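PDB 6ZYV: CIR protein from Plasmodium chabaudi chabaudi, which is of unknown function but belongs to the PIR family of malaria-parasite variant proteins, which are associated with infected red blood cells. Local coordinates for residues A[9-14]-A[85-90]; A[27-32]-A[95-100]; A[105-110]-A[152-157]. The protein carries 5 engineered substitutions. All blocks are in the same frame, centred on the assembly; numbering follows the deposited sequence.

Contact 1. Residues A[9-14]-A[85-90]; sequences KYVCKD and DQYAGY
Val11 on helix 8-20 lies across from Tyr90 on helix 81-101, and their CA atoms, 7.8 Å apart, are the nearest CA pair of segments 9-14 and 85-90. The side chains fill the gap. Val11 points toward segment 85-90 and carries the whole contact on its side, using both methyl groups. Its CG1 sits over one face of the Tyr90 ring, displaced toward the rim. Val11 CG1 lies 4.2 Å from the centroid of the Tyr90 ring and 24° off the ring normal, which makes this a CH-pi contact. Val11 CG2 lies 3.9 Å from Tyr90 CD2, at the border of the same ring. Val11 CG2 also lies 4.1 Å from Tyr87 CE1, one turn earlier on the helix. The Tyr87 ring stands obliquely to that methyl.

With CG1 of Val11 anti to the backbone N (chi1 170°), this methyl goes over the Tyr90 face, and CG2 goes to the rim and to Tyr87. Both methyls share Tyr90 CD2. The tyrosines also touch each other: Tyr87 CD1 meets the edge of the Tyr90 ring in its plane. Val11 thus packs on two rings that touch each other. All three residues are buried. This is apolar helix-helix packing in the core of an all-helical ectodomain, about 5 Å from contact centre to chain centre.

Cys12, next to Val11, forms a disulfide with Cys165 and so ties helix 8-20 to helix 154-174. Phe70 of helix 55-71 packs on both Val11 and Tyr90. Asn7 and Ile73, from loops, touch Tyr87, while helix 134-149 lies against Asp85 and Ala88 of helix 81-101.

Contact 2. Residues A[27-32]-A[95-100]; sequences IYTGVC and LSYILN
Ile27 and Ile98 form the nearest CA pair of segments 27-32 and 95-100, with their CA atoms 8.0 Å apart. Ile27, in a loop, points toward the helical segment. Its CG1 lies anti to the carbonyl carbon and its chain is extended beyond that (chi2 177°), which carries CD1 to the helix surface. There Ile27 CD1 is 3.7 Å from Ile98 O and 3.9 Å from Ile98 CG2. A single methyl of Ile27 therefore packs on a backbone carbonyl and a branch methyl together. The two isoleucine side chains meet at about a right angle.

This is loop-on-helix packing in an all-helical ectodomain. The loop joins helix 8-20 to helix 55-71, and the Cys21-Cys32 disulfide ties it back close to where it leaves the first of them.

Two residues further along, Thr29 also points toward the helix. Thr29 CG2 lies 3.6 Å from Tyr97 OH, a van der Waals contact of methyl and hydroxyl oxygen, the two side chains coming from opposite directions. Thr29 OG1 makes a weak hydrogen bond to Asp20 OD1. The Tyr97 ring stacks with Tyr158. Asp19 of helix 8-20 touches Thr29, Tyr97 and Ile98, and Ile59 of helix 55-71 packs on Ile98.

Contact 3. Residues A[105-110]-A[152-157]; sequences EGIHTL and AIIPKF. Engineered in segment 152-157: Ala152 (natural residue Ser).
Ile107 and Ile154 meet at about a right angle, with the end of one side chain set against the base of the other. The touching atom of Ile107 is its terminal methyl. Ile107 CD1 lies 3.7 Å from Ile154 CB and 3.8 Å from Ile154 CG2, so it rests at the branch point and not on the tip. Ile154 leaves its backbone toward Ile107, but its CG1-CD1 arm turns off from that residue. Its CG1 is anti to the carbonyl carbon (chi1 -72°), whereas CG2 is the branch that stays at the contact. Pro155 adds a looser touch at the border, Pro155 CD lying 4.5 Å from Ile107 CD1.

The backbones stay well apart, the CA atoms of Ile107 and Ile154 being 8.7 Å from each other. Segment 105-110 lies in the connection between helix 81-101 and helix 110-118, where Leu110 N bonds to Ile107 O at 3.0 Å. It packs against the first turn of helix 154-174, where Phe157 N bonds to Ile153 O at 2.8 Å.

The contact is plain apolar packing of this connection on that first turn. Ser96 of helix 81-101 and Asn148 of helix 134-149 also touch Ile107. Met147 of helix 134-149 and Ile211 of helix 206-211 pack on Ile154, and Asn100 of helix 81-101 lies against Pro155.

Overall arrangement
Helix 81-101 carries one side of contacts 1 and 2, and contact 3 packs against its residues 95-100. Contact 1 uses its residues 85-90 and contact 2 its residues 95-100, with contact centres about 16 Å apart and nearest atoms about 5 Å apart. Their segments alternate along the chain. Contact 3 follows both in sequence and touches contact 2, their centres about 13 Å apart. Leu95 CD2 packs on Leu110 CD1 at 3.6 Å, and Asn100 OD1 lies 3.5 Å from Pro155 CG. Contacts 1 and 3 do not touch, their centres being about 18 Å apart, but helix 154-174, which begins in contact 3, is disulfide-bonded to contact 1.

Contact 1. Residues A[9-14]-A[85-90]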
ATOM      1  N   LYS A   9      -5.023   6.258  -7.843  1.00 52.67           N
ATOM      2  CA  LYS A   9      -4.753   6.017  -9.255  1.00 53.47           C
ATOM      3  C   LYS A   9      -3.261   5.640  -9.452  1.00 52.60           C
ATOM      4  O   LYS A   9      -2.960   4.643 -10.099  1.00 53.31           O
ATOM      5  CB  LYS A   9      -5.101   7.290 -10.052  1.00 56.30           C
ATOM      6  CG  LYS A   9      -4.798   7.222 -11.535  1.00 62.32           C
ATOM      7  CD  LYS A   9      -5.169   8.540 -12.211  1.00 68.72           C
ATOM      8  CE  LYS A   9      -4.956   8.512 -13.712  1.00 73.65           C
ATOM      9  NZ  LYS A   9      -5.142   9.861 -14.323  1.00 76.43           N
ATOM     10  N   TYR A  10      -2.371   6.342  -8.740  1.00 51.03           N
ATOM     11  CA  TYR A  10      -0.933   6.128  -8.816  1.00 51.04           C
ATOM     12  C   TYR A  10      -0.447   5.108  -7.805  1.00 49.22           C
ATOM     13  O   TYR A  10       0.374   4.281  -8.162  1.00 49.12           O
ATOM     14  CB  TYR A  10      -0.166   7.453  -8.658  1.00 51.80           C
ATOM     15  CG  TYR A  10      -0.572   8.458  -9.697  1.00 54.87           C
ATOM     16  CD1 TYR A  10      -0.325   8.227 -11.040  1.00 57.19           C
ATOM     17  CD2 TYR A  10      -1.308   9.591  -9.350  1.00 57.04           C
ATOM     18  CE1 TYR A  10      -0.721   9.140 -12.009  1.00 59.99           C
ATOM     19  CE2 TYR A  10      -1.757  10.482 -10.311  1.00 59.71           C
ATOM     20  CZ  TYR A  10      -1.445  10.267 -11.640  1.00 62.41           C
ATOM     21  OH  TYR A  10      -1.878  11.181 -12.578  1.00 66.97           O
ATOM     22  N   VAL A  11      -0.957   5.135  -6.565  1.00 47.31           N
ATOM     23  CA  VAL A  11      -0.573   4.180  -5.519  1.00 45.70           C
ATOM     24  C   VAL A  11      -0.830   2.745  -5.965  1.00 45.78           C
ATOM     25  O   VAL A  11       0.065   1.903  -5.852  1.00 45.96           O
ATOM     26  CB  VAL A  11      -1.297   4.526  -4.203  1.00 45.21           C
ATOM     27  CG1 VAL A  11      -1.134   3.430  -3.149  1.00 45.07           C
ATOM     28  CG2 VAL A  11      -0.829   5.869  -3.667  1.00 44.80           C
ATOM     29  N   CYS A  12      -2.023   2.485  -6.542  1.00 46.04           N
ATOM     30  CA  CYS A  12      -2.424   1.156  -7.036  1.00 46.95           C
ATOM     31  C   CYS A  12      -1.535   0.688  -8.184  1.00 47.82           C
ATOM     32  O   CYS A  12      -1.167  -0.486  -8.269  1.00 49.18           O
ATOM     33  CB  CYS A  12      -3.904   1.139  -7.420  1.00 48.16           C
ATOM     34  SG  CYS A  12      -5.034   1.344  -6.018  1.00 51.12           S
ATOM     35  N   LYS A  13      -1.155   1.617  -9.047  1.00 47.52           N
ATOM     36  CA  LYS A  13      -0.282   1.355 -10.182  1.00 48.41           C
ATOM     37  C   LYS A  13       1.123   1.017  -9.693  1.00 46.71           C
ATOM     38  O   LYS A  13       1.708   0.044 -10.145  1.00 46.78           O
ATOM     39  CB  LYS A  13      -0.255   2.630 -11.056  1.00 52.83           C
ATOM     40  CG  LYS A  13      -0.018   2.442 -12.536  1.00 60.12           C
ATOM     41  CD  LYS A  13      -0.853   3.477 -13.298  1.00 66.94           C
ATOM     42  CE  LYS A  13      -0.186   4.083 -14.500  1.00 72.97           C
ATOM     43  NZ  LYS A  13      -1.082   5.096 -15.136  1.00 75.44           N
ATOM     44  N   ASP A  14       1.663   1.806  -8.753  1.00 45.96           N
ATOM     45  CA  ASP A  14       3.014   1.599  -8.238  1.00 45.70           C
ATOM     46  C   ASP A  14       3.146   0.303  -7.473  1.00 45.70           C
ATOM     47  O   ASP A  14       4.127  -0.410  -7.668  1.00 45.69           O
ATOM     48  CB  ASP A  14       3.475   2.789  -7.378  1.00 46.33           C
ATOM     49  CG  ASP A  14       3.535   4.103  -8.129  1.00 49.76           C
ATOM     50  OD1 ASP A  14       3.649   4.069  -9.370  1.00 51.26           O
ATOM     51  OD2 ASP A  14       3.416   5.170  -7.473  1.00 51.10           O
ATOM     52  N   ASP A  85       2.049  11.003   6.025  1.00 44.77           N
ATOM     53  CA  ASP A  85       1.375  10.027   6.873  1.00 44.95           C
ATOM     54  C   ASP A  85       0.592   9.016   6.016  1.00 44.88           C
ATOM     55  O   ASP A  85       0.718   7.813   6.205  1.00 44.52           O
ATOM     56  CB  ASP A  85       0.451  10.757   7.873  1.00 47.09           C
ATOM     57  CG  ASP A  85      -0.296   9.821   8.795  1.00 55.14           C
ATOM     58  OD1 ASP A  85      -1.393   9.346   8.405  1.00 56.97           O
ATOM     59  OD2 ASP A  85       0.213   9.549   9.904  1.00 59.10           O
ATOM     60  N   GLN A  86      -0.181   9.511   5.049  1.00 45.06           N
ATOM     61  CA  GLN A  86      -0.954   8.668   4.156  1.00 45.38           C
ATOM     62  C   GLN A  86      -0.042   7.733   3.331  1.00 43.89           C
ATOM     63  O   GLN A  86      -0.325   6.542   3.254  1.00 43.52           O
ATOM     64  CB  GLN A  86      -1.789   9.566   3.229  1.00 49.53           C
ATOM     65  CG  GLN A  86      -2.966   8.870   2.592  1.00 58.27           C
ATOM     66  CD  GLN A  86      -3.654   9.714   1.522  1.00 68.70           C
ATOM     67  OE1 GLN A  86      -3.056  10.576   0.869  1.00 72.70           O
ATOM     68  NE2 GLN A  86      -4.933   9.461   1.290  1.00 69.58           N
ATOM     69  N   TYR A  87       1.060   8.253   2.760  1.00 42.48           N
ATOM     70  CA  TYR A  87       1.953   7.456   1.935  1.00 41.80           C
ATOM     71  C   TYR A  87       2.743   6.466   2.736  1.00 41.11           C
ATOM     72  O   TYR A  87       2.944   5.343   2.267  1.00 41.01           O
ATOM     73  CB  TYR A  87       2.853   8.347   1.049  1.00 42.07           C
ATOM     74  CG  TYR A  87       2.010   9.099   0.043  1.00 43.26           C
ATOM     75  CD1 TYR A  87       0.986   8.462  -0.646  1.00 44.30           C
ATOM     76  CD2 TYR A  87       2.189  10.459  -0.173  1.00 44.31           C
ATOM     77  CE1 TYR A  87       0.145   9.163  -1.502  1.00 45.64           C
ATOM     78  CE2 TYR A  87       1.355  11.171  -1.033  1.00 45.62           C
ATOM     79  CZ  TYR A  87       0.340  10.514  -1.699  1.00 47.20           C
ATOM     80  OH  TYR A  87      -0.467  11.186  -2.575  1.00 50.44           O
ATOM     81  N   ALA A  88       3.153   6.835   3.958  1.00 40.50           N
ATOM     82  CA  ALA A  88       3.854   5.878   4.828  1.00 41.07           C
ATOM     83  C   ALA A  88       2.910   4.711   5.175  1.00 41.36           C
ATOM     84  O   ALA A  88       3.321   3.557   5.167  1.00 42.58           O
ATOM     85  CB  ALA A  88       4.326   6.558   6.100  1.00 41.28           C
ATOM     86  N   GLY A  89       1.641   5.021   5.392  1.00 40.42           N
ATOM     87  CA  GLY A  89       0.633   4.025   5.685  1.00 40.19           C
ATOM     88  C   GLY A  89       0.403   3.050   4.556  1.00 39.73           C
ATOM     89  O   GLY A  89       0.265   1.857   4.829  1.00 39.54           O
ATOM     90  N   TYR A  90       0.366   3.528   3.282  1.00 39.86           N
ATOM     91  CA  TYR A  90       0.187   2.639   2.121  1.00 40.32           C
ATOM     92  C   TYR A  90       1.372   1.719   1.953  1.00 40.34           C
ATOM     93  O   TYR A  90       1.172   0.533   1.709  1.00 41.39           O
ATOM     94  CB  TYR A  90       0.013   3.422   0.812  1.00 41.06           C
ATOM     95  CG  TYR A  90      -1.266   4.201   0.708  1.00 42.56           C
ATOM     96  CD1 TYR A  90      -2.480   3.618   1.020  1.00 43.46           C
ATOM     97  CD2 TYR A  90      -1.274   5.494   0.204  1.00 44.10           C
ATOM     98  CE1 TYR A  90      -3.662   4.325   0.901  1.00 44.47           C
ATOM     99  CE2 TYR A  90      -2.442   6.215   0.094  1.00 45.68           C
ATOM    100  CZ  TYR A  90      -3.635   5.629   0.447  1.00 46.67           C
ATOM    101  OH  TYR A  90      -4.749   6.391   0.247  1.00 49.56           O
TER

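Contact 2. Residues A[27-32]-A[95-100]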
ATOM      1  N   ILE A  27       7.207 -15.655  -3.294  1.00106.79           N
ATOM      2  CA  ILE A  27       6.115 -14.734  -3.598  1.00106.18           C
ATOM      3  C   ILE A  27       6.033 -14.557  -5.105  1.00106.05           C
ATOM      4  O   ILE A  27       7.015 -14.137  -5.729  1.00106.06           O
ATOM      5  CB  ILE A  27       6.275 -13.354  -2.909  1.00105.76           C
ATOM      6  CG1 ILE A  27       6.315 -13.470  -1.374  1.00106.43           C
ATOM      7  CG2 ILE A  27       5.178 -12.379  -3.385  1.00105.62           C
ATOM      8  CD1 ILE A  27       6.546 -12.126  -0.665  1.00106.60           C
ATOM      9  N   TYR A  28       4.874 -14.868  -5.690  1.00105.67           N
ATOM     10  CA  TYR A  28       4.692 -14.676  -7.118  1.00105.53           C
ATOM     11  C   TYR A  28       3.357 -14.053  -7.430  1.00104.10           C
ATOM     12  O   TYR A  28       2.315 -14.660  -7.191  1.00104.64           O
ATOM     13  CB  TYR A  28       4.873 -15.970  -7.917  1.00106.98           C
ATOM     14  CG  TYR A  28       4.849 -15.731  -9.413  1.00108.27           C
ATOM     15  CD1 TYR A  28       3.659 -15.781 -10.127  1.00109.35           C
ATOM     16  CD2 TYR A  28       6.013 -15.443 -10.108  1.00109.43           C
ATOM     17  CE1 TYR A  28       3.627 -15.540 -11.494  1.00110.69           C
ATOM     18  CE2 TYR A  28       5.996 -15.215 -11.479  1.00110.70           C
ATOM     19  CZ  TYR A  28       4.799 -15.265 -12.168  1.00111.84           C
ATOM     20  OH  TYR A  28       4.776 -15.036 -13.522  1.00113.77           O
ATOM     21  N   THR A  29       3.389 -12.851  -7.997  1.00102.15           N
ATOM     22  CA  THR A  29       2.184 -12.168  -8.465  1.00101.02           C
ATOM     23  C   THR A  29       2.239 -11.886  -9.989  1.00100.04           C
ATOM     24  O   THR A  29       1.206 -11.560 -10.575  1.00100.39           O
ATOM     25  CB  THR A  29       1.902 -10.886  -7.670  1.00101.43           C
ATOM     26  OG1 THR A  29       2.892  -9.909  -7.990  1.00101.80           O
ATOM     27  CG2 THR A  29       1.824 -11.120  -6.158  1.00101.56           C
ATOM     28  N   GLY A  30       3.426 -11.989 -10.601  1.00 98.63           N
ATOM     29  CA  GLY A  30       3.606 -11.738 -12.023  1.00 97.94           C
ATOM     30  C   GLY A  30       5.047 -11.611 -12.482  1.00 96.56           C
ATOM     31  O   GLY A  30       5.982 -11.816 -11.702  1.00 96.42           O
ATOM     32  N   VAL A  31       5.230 -11.277 -13.774  1.00 95.37           N
ATOM     33  CA  VAL A  31       6.542 -11.118 -14.408  1.00 94.54           C
ATOM     34  C   VAL A  31       7.011  -9.672 -14.333  1.00 92.48           C
ATOM     35  O   VAL A  31       6.223  -8.746 -14.522  1.00 92.15           O
ATOM     36  CB  VAL A  31       6.558 -11.651 -15.863  1.00 96.20           C
ATOM     37  CG1 VAL A  31       7.969 -11.648 -16.439  1.00 97.33           C
ATOM     38  CG2 VAL A  31       5.978 -13.048 -15.922  1.00 97.40           C
ATOM     39  N   CYS A  32       8.295  -9.485 -14.035  1.00 90.97           N
ATOM     40  CA  CYS A  32       8.892  -8.171 -13.894  1.00 89.37           C
ATOM     41  C   CYS A  32       9.005  -7.427 -15.217  1.00 89.24           C
ATOM     42  O   CYS A  32       9.751  -7.846 -16.105  1.00 89.89           O
ATOM     43  CB  CYS A  32      10.243  -8.274 -13.197  1.00 88.94           C
ATOM     44  SG  CYS A  32      11.043  -6.680 -12.904  1.00 88.83           S
ATOM     45  N   LEU A  95       4.130  -3.530   2.884  1.00 41.16           N
ATOM     46  CA  LEU A  95       5.210  -4.222   3.554  1.00 42.32           C
ATOM     47  C   LEU A  95       4.670  -5.321   4.476  1.00 43.86           C
ATOM     48  O   LEU A  95       5.218  -6.425   4.486  1.00 44.84           O
ATOM     49  CB  LEU A  95       6.100  -3.218   4.299  1.00 42.54           C
ATOM     50  CG  LEU A  95       7.358  -3.808   4.951  1.00 44.31           C
ATOM     51  CD1 LEU A  95       8.229  -4.536   3.935  1.00 44.77           C
ATOM     52  CD2 LEU A  95       8.143  -2.719   5.699  1.00 44.44           C
ATOM     53  N   SER A  96       3.560  -5.049   5.195  1.00 43.94           N
ATOM     54  CA  SER A  96       2.908  -6.031   6.073  1.00 44.92           C
ATOM     55  C   SER A  96       2.400  -7.206   5.267  1.00 46.71           C
ATOM     56  O   SER A  96       2.553  -8.347   5.684  1.00 48.30           O
ATOM     57  CB  SER A  96       1.744  -5.395   6.823  1.00 44.50           C
ATOM     58  OG  SER A  96       2.244  -4.299   7.559  1.00 45.32           O
ATOM     59  N   TYR A  97       1.805  -6.932   4.104  1.00 46.93           N
ATOM     60  CA  TYR A  97       1.320  -7.954   3.194  1.00 48.27           C
ATOM     61  C   TYR A  97       2.498  -8.850   2.742  1.00 49.85           C
ATOM     62  O   TYR A  97       2.373 -10.066   2.785  1.00 50.60           O
ATOM     63  CB  TYR A  97       0.553  -7.312   2.008  1.00 48.24           C
ATOM     64  CG  TYR A  97       0.642  -8.093   0.721  1.00 51.27           C
ATOM     65  CD1 TYR A  97      -0.122  -9.234   0.524  1.00 53.35           C
ATOM     66  CD2 TYR A  97       1.535  -7.724  -0.282  1.00 53.67           C
ATOM     67  CE1 TYR A  97      -0.011  -9.982  -0.639  1.00 56.17           C
ATOM     68  CE2 TYR A  97       1.686  -8.485  -1.432  1.00 56.12           C
ATOM     69  CZ  TYR A  97       0.899  -9.607  -1.619  1.00 58.54           C
ATOM     70  OH  TYR A  97       1.024 -10.360  -2.774  1.00 62.13           O
ATOM     71  N   ILE A  98       3.623  -8.254   2.315  1.00 50.25           N
ATOM     72  CA  ILE A  98       4.803  -8.996   1.860  1.00 51.78           C
ATOM     73  C   ILE A  98       5.368  -9.880   2.969  1.00 53.43           C
ATOM     74  O   ILE A  98       5.607 -11.067   2.745  1.00 54.91           O
ATOM     75  CB  ILE A  98       5.890  -8.014   1.326  1.00 52.25           C
ATOM     76  CG1 ILE A  98       5.396  -7.308   0.060  1.00 51.97           C
ATOM     77  CG2 ILE A  98       7.265  -8.725   1.103  1.00 53.42           C
ATOM     78  CD1 ILE A  98       5.129  -8.223  -1.093  1.00 52.83           C
ATOM     79  N   LEU A  99       5.553  -9.321   4.160  1.00 53.33           N
ATOM     80  CA  LEU A  99       6.073 -10.083   5.279  1.00 54.74           C
ATOM     81  C   LEU A  99       5.117 -11.207   5.676  1.00 56.23           C
ATOM     82  O   LEU A  99       5.571 -12.301   5.976  1.00 57.96           O
ATOM     83  CB  LEU A  99       6.445  -9.174   6.460  1.00 54.42           C
ATOM     84  CG  LEU A  99       7.574  -8.152   6.198  1.00 55.09           C
ATOM     85  CD1 LEU A  99       7.962  -7.445   7.481  1.00 55.74           C
ATOM     86  CD2 LEU A  99       8.834  -8.818   5.609  1.00 55.72           C
ATOM     87  N   ASN A 100       3.807 -10.975   5.590  1.00 55.77           N
ATOM     88  CA  ASN A 100       2.822 -12.014   5.866  1.00 56.89           C
ATOM     89  C   ASN A 100       2.943 -13.151   4.824  1.00 58.19           C
ATOM     90  O   ASN A 100       2.833 -14.320   5.196  1.00 59.10           O
ATOM     91  CB  ASN A 100       1.403 -11.434   5.879  1.00 57.47           C
ATOM     92  CG  ASN A 100       0.361 -12.464   6.229  1.00 61.05           C
ATOM     93  OD1 ASN A 100      -0.415 -12.912   5.389  1.00 61.48           O
ATOM     94  ND2 ASN A 100       0.356 -12.889   7.474  1.00 62.33           N
TER

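Contact 3. Residues A[105-110]-A[152-157]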
ATOM      1  N   GLU A 105       8.532 -14.829   8.310  1.00 64.05           N
ATOM      2  CA  GLU A 105       8.400 -13.388   8.500  1.00 61.78           C
ATOM      3  C   GLU A 105       6.903 -13.158   8.760  1.00 60.12           C
ATOM      4  O   GLU A 105       6.092 -14.062   8.559  1.00 61.05           O
ATOM      5  CB  GLU A 105       8.867 -12.582   7.262  1.00 62.39           C
ATOM      6  CG  GLU A 105      10.359 -12.594   6.953  1.00 68.27           C
ATOM      7  CD  GLU A 105      11.363 -11.962   7.912  1.00 76.32           C
ATOM      8  OE1 GLU A 105      10.956 -11.171   8.795  1.00 76.39           O
ATOM      9  OE2 GLU A 105      12.575 -12.251   7.759  1.00 79.65           O
ATOM     10  N   GLY A 106       6.532 -11.954   9.151  1.00 57.83           N
ATOM     11  CA  GLY A 106       5.132 -11.601   9.360  1.00 56.70           C
ATOM     12  C   GLY A 106       4.980 -10.234   9.976  1.00 54.97           C
ATOM     13  O   GLY A 106       5.978  -9.526  10.172  1.00 54.55           O
ATOM     14  N   ILE A 107       3.744  -9.874  10.361  1.00 54.00           N
ATOM     15  CA  ILE A 107       3.529  -8.580  11.010  1.00 53.42           C
ATOM     16  C   ILE A 107       4.305  -8.517  12.343  1.00 53.58           C
ATOM     17  O   ILE A 107       4.901  -7.481  12.637  1.00 53.10           O
ATOM     18  CB  ILE A 107       2.037  -8.207  11.117  1.00 53.20           C
ATOM     19  CG1 ILE A 107       1.467  -7.959   9.701  1.00 53.13           C
ATOM     20  CG2 ILE A 107       1.864  -6.965  11.986  1.00 53.26           C
ATOM     21  CD1 ILE A 107       0.045  -8.241   9.563  1.00 53.83           C
ATOM     22  N   HIS A 108       4.460  -9.679  13.025  1.00 54.29           N
ATOM     23  CA  HIS A 108       5.238  -9.835  14.252  1.00 55.83           C
ATOM     24  C   HIS A 108       6.741  -9.554  14.064  1.00 55.76           C
ATOM     25  O   HIS A 108       7.409  -9.260  15.044  1.00 57.30           O
ATOM     26  CB  HIS A 108       5.022 -11.231  14.852  1.00 58.86           C
ATOM     27  CG  HIS A 108       5.524 -12.330  13.966  1.00 63.42           C
ATOM     28  ND1 HIS A 108       4.918 -12.611  12.755  1.00 65.41           N
ATOM     29  CD2 HIS A 108       6.563 -13.177  14.140  1.00 65.73           C
ATOM     30  CE1 HIS A 108       5.612 -13.607  12.230  1.00 66.66           C
ATOM     31  NE2 HIS A 108       6.604 -13.986  13.028  1.00 67.27           N
ATOM     32  N   THR A 109       7.267  -9.626  12.829  1.00 53.86           N
ATOM     33  CA  THR A 109       8.659  -9.298  12.533  1.00 53.74           C
ATOM     34  C   THR A 109       8.811  -7.967  11.781  1.00 52.09           C
ATOM     35  O   THR A 109       9.913  -7.653  11.384  1.00 51.62           O
ATOM     36  CB  THR A 109       9.359 -10.415  11.718  1.00 56.06           C
ATOM     37  OG1 THR A 109       8.873 -10.435  10.373  1.00 57.08           O
ATOM     38  CG2 THR A 109       9.223 -11.778  12.342  1.00 57.09           C
ATOM     39  N   LEU A 110       7.714  -7.228  11.519  1.00 51.05           N
ATOM     40  CA  LEU A 110       7.735  -5.966  10.795  1.00 50.46           C
ATOM     41  C   LEU A 110       8.657  -4.908  11.420  1.00 51.07           C
ATOM     42  O   LEU A 110       9.477  -4.334  10.700  1.00 50.60           O
ATOM     43  CB  LEU A 110       6.297  -5.439  10.642  1.00 49.81           C
ATOM     44  CG  LEU A 110       6.111  -4.014  10.119  1.00 49.64           C
ATOM     45  CD1 LEU A 110       6.574  -3.906   8.689  1.00 49.10           C
ATOM     46  CD2 LEU A 110       4.668  -3.601  10.225  1.00 50.06           C
ATOM     47  N   ALA A 152      -4.383  -9.568  13.069  1.00 53.51           N
ATOM     48  CA  ALA A 152      -5.337 -10.606  12.689  1.00 54.49           C
ATOM     49  C   ALA A 152      -6.173 -10.281  11.432  1.00 53.82           C
ATOM     50  O   ALA A 152      -6.486 -11.203  10.688  1.00 54.22           O
ATOM     51  CB  ALA A 152      -6.252 -10.942  13.854  1.00 55.54           C
ATOM     52  N   ILE A 153      -6.491  -8.996  11.162  1.00 52.41           N
ATOM     53  CA  ILE A 153      -7.278  -8.643   9.991  1.00 51.67           C
ATOM     54  C   ILE A 153      -6.464  -8.053   8.842  1.00 50.51           C
ATOM     55  O   ILE A 153      -6.997  -7.967   7.742  1.00 50.44           O
ATOM     56  CB  ILE A 153      -8.502  -7.730  10.304  1.00 52.67           C
ATOM     57  CG1 ILE A 153      -8.171  -6.566  11.236  1.00 52.98           C
ATOM     58  CG2 ILE A 153      -9.656  -8.503  10.913  1.00 54.21           C
ATOM     59  CD1 ILE A 153      -8.070  -5.298  10.586  1.00 52.97           C
ATOM     60  N   ILE A 154      -5.223  -7.607   9.071  1.00 49.17           N
ATOM     61  CA  ILE A 154      -4.442  -6.949   8.007  1.00 47.66           C
ATOM     62  C   ILE A 154      -4.381  -7.766   6.671  1.00 48.17           C
ATOM     63  O   ILE A 154      -4.679  -7.160   5.638  1.00 48.03           O
ATOM     64  CB  ILE A 154      -3.041  -6.475   8.492  1.00 46.62           C
ATOM     65  CG1 ILE A 154      -3.194  -5.245   9.418  1.00 45.83           C
ATOM     66  CG2 ILE A 154      -2.110  -6.132   7.313  1.00 45.78           C
ATOM     67  CD1 ILE A 154      -3.936  -4.037   8.771  1.00 45.03           C
ATOM     68  N   PRO A 155      -4.067  -9.085   6.625  1.00 49.27           N
ATOM     69  CA  PRO A 155      -4.067  -9.796   5.321  1.00 49.32           C
ATOM     70  C   PRO A 155      -5.407  -9.754   4.569  1.00 48.76           C
ATOM     71  O   PRO A 155      -5.414  -9.519   3.376  1.00 48.82           O
ATOM     72  CB  PRO A 155      -3.668 -11.224   5.697  1.00 51.13           C
ATOM     73  CG  PRO A 155      -2.908 -11.079   6.958  1.00 51.97           C
ATOM     74  CD  PRO A 155      -3.633  -9.991   7.709  1.00 50.06           C
ATOM     75  N   LYS A 156      -6.530  -9.929   5.264  1.00 48.90           N
ATOM     76  CA  LYS A 156      -7.862  -9.861   4.651  1.00 48.79           C
ATOM     77  C   LYS A 156      -8.242  -8.419   4.288  1.00 47.23           C
ATOM     78  O   LYS A 156      -8.881  -8.191   3.267  1.00 47.94           O
ATOM     79  CB  LYS A 156      -8.923 -10.506   5.561  1.00 51.23           C
ATOM     80  CG  LYS A 156      -8.737 -12.007   5.657  1.00 58.17           C
ATOM     81  CD  LYS A 156      -9.640 -12.678   6.716  1.00 64.81           C
ATOM     82  CE  LYS A 156      -9.166 -14.085   7.058  1.00 70.69           C
ATOM     83  NZ  LYS A 156     -10.047 -14.787   8.052  1.00 73.13           N
ATOM     84  N   PHE A 157      -7.811  -7.444   5.088  1.00 44.66           N
ATOM     85  CA  PHE A 157      -8.063  -6.033   4.808  1.00 42.29           C
ATOM     86  C   PHE A 157      -7.341  -5.636   3.512  1.00 41.65           C
ATOM     87  O   PHE A 157      -7.888  -4.891   2.688  1.00 41.72           O
ATOM     88  CB  PHE A 157      -7.600  -5.173   6.013  1.00 40.56           C
ATOM     89  CG  PHE A 157      -7.720  -3.684   5.838  1.00 39.38           C
ATOM     90  CD1 PHE A 157      -8.875  -3.011   6.211  1.00 39.24           C
ATOM     91  CD2 PHE A 157      -6.686  -2.952   5.292  1.00 39.38           C
ATOM     92  CE1 PHE A 157      -8.974  -1.630   6.061  1.00 39.27           C
ATOM     93  CE2 PHE A 157      -6.794  -1.574   5.134  1.00 38.88           C
ATOM     94  CZ  PHE A 157      -7.942  -0.927   5.504  1.00 38.65           C
TER